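Local coordinates for ferredoxin-NADP reductase (Neisseria gonorrhoeae MIA_2011_03-10, PDB 5TR9), which binds FAD and probably passes electrons between NADP(H) and ferredoxin through the flavin, at residues A15-H27 and L32-R44. Residues are numbered along the deposited sequence; the frame is centred on the assembly and turned at random.
Sequences AKFTEEKILWVKH and LITFAISRPESYR
A chi1 of 54° sets OG of S38 between its own backbone N and carbonyl carbon, facing E20, whose chain folds back at chi2 to present its carboxylate. S38 OG donates to E20 OE1 over 2.7 Å, on the anti lone pair, and accepts from K21 N at 3.0 Å with an N-H...O angle of 161°; one hydroxyl thus ties side chain to backbone. The other oxygen, E20 OE2, takes T18 OG1 on its anti lone pair at 2.6 Å and lies 3.5 Å from P40 CG. With both oxygens engaged, the buried carboxylate has its rotation fixed.

Further along, the W24 indole lies across the neighbouring strand. A36 CB sits over one face, 3.7 Å from the centroid of the five-membered ring and 29° off its normal: a CH-pi contact displaced toward the rim. T34 OG1, hydrogen-bonded to H28 NE2, lies in plane at the indole edge. On the other side of the sheet I33 CG2 stands almost centrally over the H27 ring, while I22 CD1 meets I37 CG2 at 3.8 Å in an apolar layer that I102 and L53 extend.

The hydrogen bonds L23 N to A36 O and A36 N to W24 O make both L23 and W24 face A36, and the register slips by one residue. This classic beta bulge lies within the antiparallel hairpin of strands 17-27 and 32-38, whose pairing continues on either side of it, part of the six-stranded antiparallel sheet of the FAD-binding domain of the ferredoxin-NADP reductase family.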
loop_
_atom_site.group_PDB
_atom_site.type_symbol
_atom_site.label_atom_id
_atom_site.label_comp_id
_atom_site.label_asym_id
_atom_site.label_seq_id
_atom_site.Cartn_x
_atom_site.Cartn_y
_atom_site.Cartn_z
ATOM N N ALA A 15 9.928 -16.872 21.964
ATOM C CA ALA A 15 8.590 -16.435 21.595
ATOM C C ALA A 15 8.533 -16.061 20.114
ATOM O O ALA A 15 9.555 -15.828 19.462
ATOM C CB ALA A 15 8.155 -15.246 22.451
ATOM N N LYS A 16 7.312 -16.013 19.582
ATOM C CA LYS A 16 7.087 -15.685 18.180
ATOM C C LYS A 16 6.992 -14.186 17.936
ATOM O O LYS A 16 6.798 -13.772 16.792
ATOM C CB LYS A 16 5.812 -16.371 17.675
ATOM N N PHE A 17 7.141 -13.373 18.979
ATOM C CA PHE A 17 7.025 -11.928 18.865
ATOM C C PHE A 17 7.982 -11.269 19.850
ATOM O O PHE A 17 8.523 -11.917 20.746
ATOM C CB PHE A 17 5.591 -11.466 19.144
ATOM C CG PHE A 17 5.089 -11.839 20.520
ATOM C CD1 PHE A 17 5.319 -11.011 21.606
ATOM C CD2 PHE A 17 4.393 -13.018 20.721
ATOM C CE1 PHE A 17 4.854 -11.347 22.871
ATOM C CE2 PHE A 17 3.927 -13.359 21.977
ATOM C CZ PHE A 17 4.155 -12.520 23.053
ATOM N N THR A 18 8.166 -9.961 19.687
ATOM C CA THR A 18 8.877 -9.142 20.656
ATOM C C THR A 18 7.969 -8.024 21.161
ATOM O O THR A 18 6.993 -7.634 20.505
ATOM C CB THR A 18 10.152 -8.528 20.067
ATOM O OG1 THR A 18 9.808 -7.666 18.969
ATOM C CG2 THR A 18 11.091 -9.618 19.585
ATOM N N GLU A 19 8.297 -7.530 22.352
ATOM C CA GLU A 19 7.619 -6.380 22.935
ATOM C C GLU A 19 8.325 -5.117 22.454
ATOM O O GLU A 19 9.514 -4.919 22.735
ATOM C CB GLU A 19 7.628 -6.460 24.460
ATOM C CG GLU A 19 6.843 -7.634 25.035
ATOM C CD GLU A 19 6.782 -7.617 26.556
ATOM O OE1 GLU A 19 7.457 -6.776 27.185
ATOM O OE2 GLU A 19 6.052 -8.450 27.129
ATOM N N GLU A 20 7.604 -4.286 21.718
ATOM C CA GLU A 20 8.117 -3.017 21.230
ATOM C C GLU A 20 7.360 -1.868 21.893
ATOM O O GLU A 20 6.475 -2.072 22.731
ATOM C CB GLU A 20 8.018 -2.962 19.704
ATOM C CG GLU A 20 8.779 -4.097 19.007
ATOM C CD GLU A 20 10.247 -4.165 19.404
ATOM O OE1 GLU A 20 10.867 -3.099 19.616
ATOM O OE2 GLU A 20 10.784 -5.293 19.512
ATOM N N LYS A 21 7.723 -0.639 21.526
ATOM C CA LYS A 21 7.114 0.557 22.098
ATOM C C LYS A 21 6.500 1.411 20.998
ATOM O O LYS A 21 7.089 1.564 19.923
ATOM C CB LYS A 21 8.152 1.403 22.852
ATOM C CG LYS A 21 8.787 0.724 24.056
ATOM C CD LYS A 21 7.928 0.884 25.280
ATOM C CE LYS A 21 8.713 0.559 26.550
ATOM N NZ LYS A 21 9.216 -0.844 26.541
ATOM N N ILE A 22 5.324 1.980 21.279
ATOM C CA ILE A 22 4.790 3.041 20.427
ATOM C C ILE A 22 5.685 4.262 20.566
ATOM O O ILE A 22 5.944 4.730 21.678
ATOM C CB ILE A 22 3.343 3.389 20.817
ATOM C CG1 ILE A 22 2.409 2.180 20.693
ATOM C CG2 ILE A 22 2.840 4.594 19.999
ATOM C CD1 ILE A 22 2.285 1.643 19.293
ATOM N N LEU A 23 6.161 4.789 19.438
ATOM C CA LEU A 23 6.990 5.987 19.482
ATOM C C LEU A 23 6.168 7.258 19.310
ATOM O O LEU A 23 6.413 8.250 20.006
ATOM C CB LEU A 23 8.088 5.910 18.417
ATOM C CG LEU A 23 8.985 4.668 18.533
ATOM C CD1 LEU A 23 10.021 4.663 17.426
ATOM C CD2 LEU A 23 9.663 4.602 19.880
ATOM N N TRP A 24 5.185 7.247 18.413
ATOM C CA TRP A 24 4.341 8.418 18.218
ATOM C C TRP A 24 3.160 8.015 17.353
ATOM O O TRP A 24 3.230 7.039 16.603
ATOM C CB TRP A 24 5.111 9.585 17.572
ATOM C CG TRP A 24 5.924 9.245 16.327
ATOM C CD1 TRP A 24 7.279 9.033 16.258
ATOM C CD2 TRP A 24 5.437 9.141 14.980
ATOM N NE1 TRP A 24 7.653 8.769 14.960
ATOM C CE2 TRP A 24 6.545 8.841 14.153
ATOM C CE3 TRP A 24 4.172 9.267 14.396
ATOM C CZ2 TRP A 24 6.420 8.656 12.771
ATOM C CZ3 TRP A 24 4.049 9.092 13.025
ATOM C CH2 TRP A 24 5.164 8.780 12.227
ATOM N N VAL A 25 2.083 8.792 17.462
ATOM C CA VAL A 25 0.876 8.616 16.661
ATOM C C VAL A 25 0.526 9.967 16.062
ATOM O O VAL A 25 0.448 10.968 16.786
ATOM C CB VAL A 25 -0.312 8.091 17.494
ATOM C CG1 VAL A 25 -1.530 7.857 16.574
ATOM C CG2 VAL A 25 0.064 6.809 18.248
ATOM N N LYS A 26 0.269 9.987 14.759
ATOM C CA LYS A 26 -0.036 11.214 14.032
ATOM C C LYS A 26 -1.416 11.074 13.412
ATOM O O LYS A 26 -1.650 10.147 12.632
ATOM C CB LYS A 26 1.026 11.463 12.954
ATOM C CG LYS A 26 0.823 12.707 12.102
ATOM C CD LYS A 26 2.034 12.879 11.164
ATOM C CE LYS A 26 1.908 14.086 10.261
ATOM N NZ LYS A 26 1.850 15.339 11.052
ATOM N N HIS A 27 -2.335 11.969 13.772
ATOM C CA HIS A 27 -3.633 12.035 13.107
ATOM C C HIS A 27 -3.528 12.909 11.863
ATOM O O HIS A 27 -3.180 14.095 11.954
ATOM C CB HIS A 27 -4.711 12.572 14.039
ATOM C CG HIS A 27 -5.327 11.527 14.905
ATOM N ND1 HIS A 27 -4.737 11.085 16.071
ATOM C CD2 HIS A 27 -6.475 10.822 14.771
ATOM C CE1 HIS A 27 -5.502 10.159 16.624
ATOM N NE2 HIS A 27 -6.564 9.985 15.858
ATOM N N LEU A 32 -7.716 8.705 10.273
ATOM C CA LEU A 32 -6.564 8.183 9.544
ATOM C C LEU A 32 -5.303 8.531 10.319
ATOM O O LEU A 32 -4.991 9.716 10.499
ATOM C CB LEU A 32 -6.503 8.752 8.120
ATOM C CG LEU A 32 -7.713 8.389 7.239
ATOM C CD1 LEU A 32 -7.618 9.073 5.883
ATOM C CD2 LEU A 32 -7.848 6.883 7.073
ATOM N N ILE A 33 -4.576 7.506 10.771
ATOM C CA ILE A 33 -3.355 7.735 11.540
ATOM C C ILE A 33 -2.174 7.078 10.849
ATOM O O ILE A 33 -2.304 6.047 10.178
ATOM C CB ILE A 33 -3.465 7.217 12.996
ATOM C CG1 ILE A 33 -3.686 5.700 13.010
ATOM C CG2 ILE A 33 -4.590 7.929 13.729
ATOM C CD1 ILE A 33 -3.548 5.068 14.406
ATOM N N THR A 34 -1.000 7.677 11.033
ATOM C CA THR A 34 0.244 6.932 10.912
ATOM C C THR A 34 0.870 6.862 12.295
ATOM O O THR A 34 0.602 7.707 13.160
ATOM C CB THR A 34 1.222 7.550 9.895
ATOM O OG1 THR A 34 1.464 8.935 10.187
ATOM C CG2 THR A 34 0.655 7.424 8.479
ATOM N N PHE A 35 1.653 5.815 12.525
ATOM C CA PHE A 35 2.336 5.688 13.802
ATOM C C PHE A 35 3.619 4.906 13.599
ATOM O O PHE A 35 3.753 4.142 12.639
ATOM C CB PHE A 35 1.449 5.031 14.885
ATOM C CG PHE A 35 1.009 3.614 14.572
ATOM C CD1 PHE A 35 -0.133 3.373 13.811
ATOM C CD2 PHE A 35 1.697 2.522 15.105
ATOM C CE1 PHE A 35 -0.563 2.072 13.547
ATOM C CE2 PHE A 35 1.272 1.211 14.849
ATOM C CZ PHE A 35 0.137 0.983 14.066
ATOM N N ALA A 36 4.579 5.139 14.489
ATOM C CA ALA A 36 5.864 4.464 14.438
ATOM C C ALA A 36 6.063 3.665 15.713
ATOM O O ALA A 36 5.620 4.074 16.797
ATOM C CB ALA A 36 7.011 5.463 14.282
ATOM N N ILE A 37 6.753 2.534 15.577
ATOM C CA ILE A 37 7.111 1.697 16.711
ATOM C C ILE A 37 8.605 1.405 16.641
ATOM O O ILE A 37 9.243 1.534 15.590
ATOM C CB ILE A 37 6.302 0.382 16.750
ATOM C CG1 ILE A 37 6.744 -0.563 15.625
ATOM C CG2 ILE A 37 4.793 0.650 16.624
ATOM C CD1 ILE A 37 6.043 -1.919 15.676
ATOM N N SER A 38 9.169 1.026 17.786
ATOM C CA SER A 38 10.574 0.635 17.806
ATOM C C SER A 38 10.783 -0.624 16.972
ATOM O O SER A 38 9.891 -1.478 16.848
ATOM C CB SER A 38 11.065 0.422 19.243
ATOM O OG SER A 38 10.250 -0.493 19.962
ATOM N N ARG A 39 11.966 -0.710 16.370
ATOM C CA ARG A 39 12.311 -1.774 15.432
ATOM C C ARG A 39 13.482 -2.558 15.993
ATOM O O ARG A 39 14.582 -1.992 16.148
ATOM C CB ARG A 39 12.671 -1.207 14.056
ATOM C CG ARG A 39 13.028 -2.300 13.069
ATOM C CD ARG A 39 13.427 -1.733 11.726
ATOM N NE ARG A 39 13.709 -2.816 10.792
ATOM C CZ ARG A 39 13.958 -2.621 9.509
ATOM N NH1 ARG A 39 13.977 -1.383 9.044
ATOM N NH2 ARG A 39 14.199 -3.654 8.705
ATOM N N PRO A 40 13.319 -3.836 16.315
ATOM C CA PRO A 40 14.468 -4.606 16.785
ATOM C C PRO A 40 15.485 -4.787 15.675
ATOM O O PRO A 40 15.155 -4.790 14.483
ATOM C CB PRO A 40 13.862 -5.945 17.229
ATOM C CG PRO A 40 12.554 -6.031 16.599
ATOM C CD PRO A 40 12.080 -4.632 16.296
ATOM N N GLU A 41 16.744 -4.903 16.100
ATOM C CA GLU A 41 17.862 -5.086 15.189
ATOM C C GLU A 41 17.644 -6.269 14.260
ATOM O O GLU A 41 18.067 -6.236 13.100
ATOM C CB GLU A 41 19.133 -5.276 16.020
ATOM C CG GLU A 41 20.433 -4.986 15.327
ATOM C CD GLU A 41 21.619 -5.129 16.272
ATOM O OE1 GLU A 41 22.086 -6.270 16.488
ATOM O OE2 GLU A 41 22.070 -4.099 16.815
ATOM N N SER A 42 16.971 -7.310 14.741
ATOM C CA SER A 42 16.793 -8.544 13.990
ATOM C C SER A 42 15.608 -8.518 13.033
ATOM O O SER A 42 15.420 -9.490 12.296
ATOM C CB SER A 42 16.622 -9.721 14.951
ATOM O OG SER A 42 15.434 -9.571 15.709
ATOM N N TYR A 43 14.796 -7.461 13.015
ATOM C CA TYR A 43 13.568 -7.491 12.215
ATOM C C TYR A 43 13.872 -7.114 10.771
ATOM O O TYR A 43 14.191 -5.957 10.479
ATOM C CB TYR A 43 12.509 -6.556 12.785
ATOM C CG TYR A 43 11.153 -6.744 12.135
ATOM C CD1 TYR A 43 10.314 -7.780 12.530
ATOM C CD2 TYR A 43 10.713 -5.889 11.133
ATOM C CE1 TYR A 43 9.074 -7.967 11.940
ATOM C CE2 TYR A 43 9.460 -6.065 10.526
ATOM C CZ TYR A 43 8.641 -7.101 10.948
ATOM O OH TYR A 43 7.404 -7.285 10.362
ATOM N N ARG A 44 13.728 -8.079 9.863
ATOM C CA ARG A 44 13.974 -7.885 8.439
ATOM C C ARG A 44 12.663 -7.974 7.673
ATOM O O ARG A 44 11.790 -8.782 8.009
ATOM C CB ARG A 44 14.935 -8.946 7.905
ATOM C CG ARG A 44 16.193 -9.115 8.733
ATOM C CD ARG A 44 17.135 -7.951 8.521
ATOM N NE ARG A 44 17.362 -7.716 7.100
ATOM C CZ ARG A 44 18.179 -8.442 6.342
ATOM N NH1 ARG A 44 18.857 -9.455 6.872
ATOM N NH2 ARG A 44 18.317 -8.156 5.053
#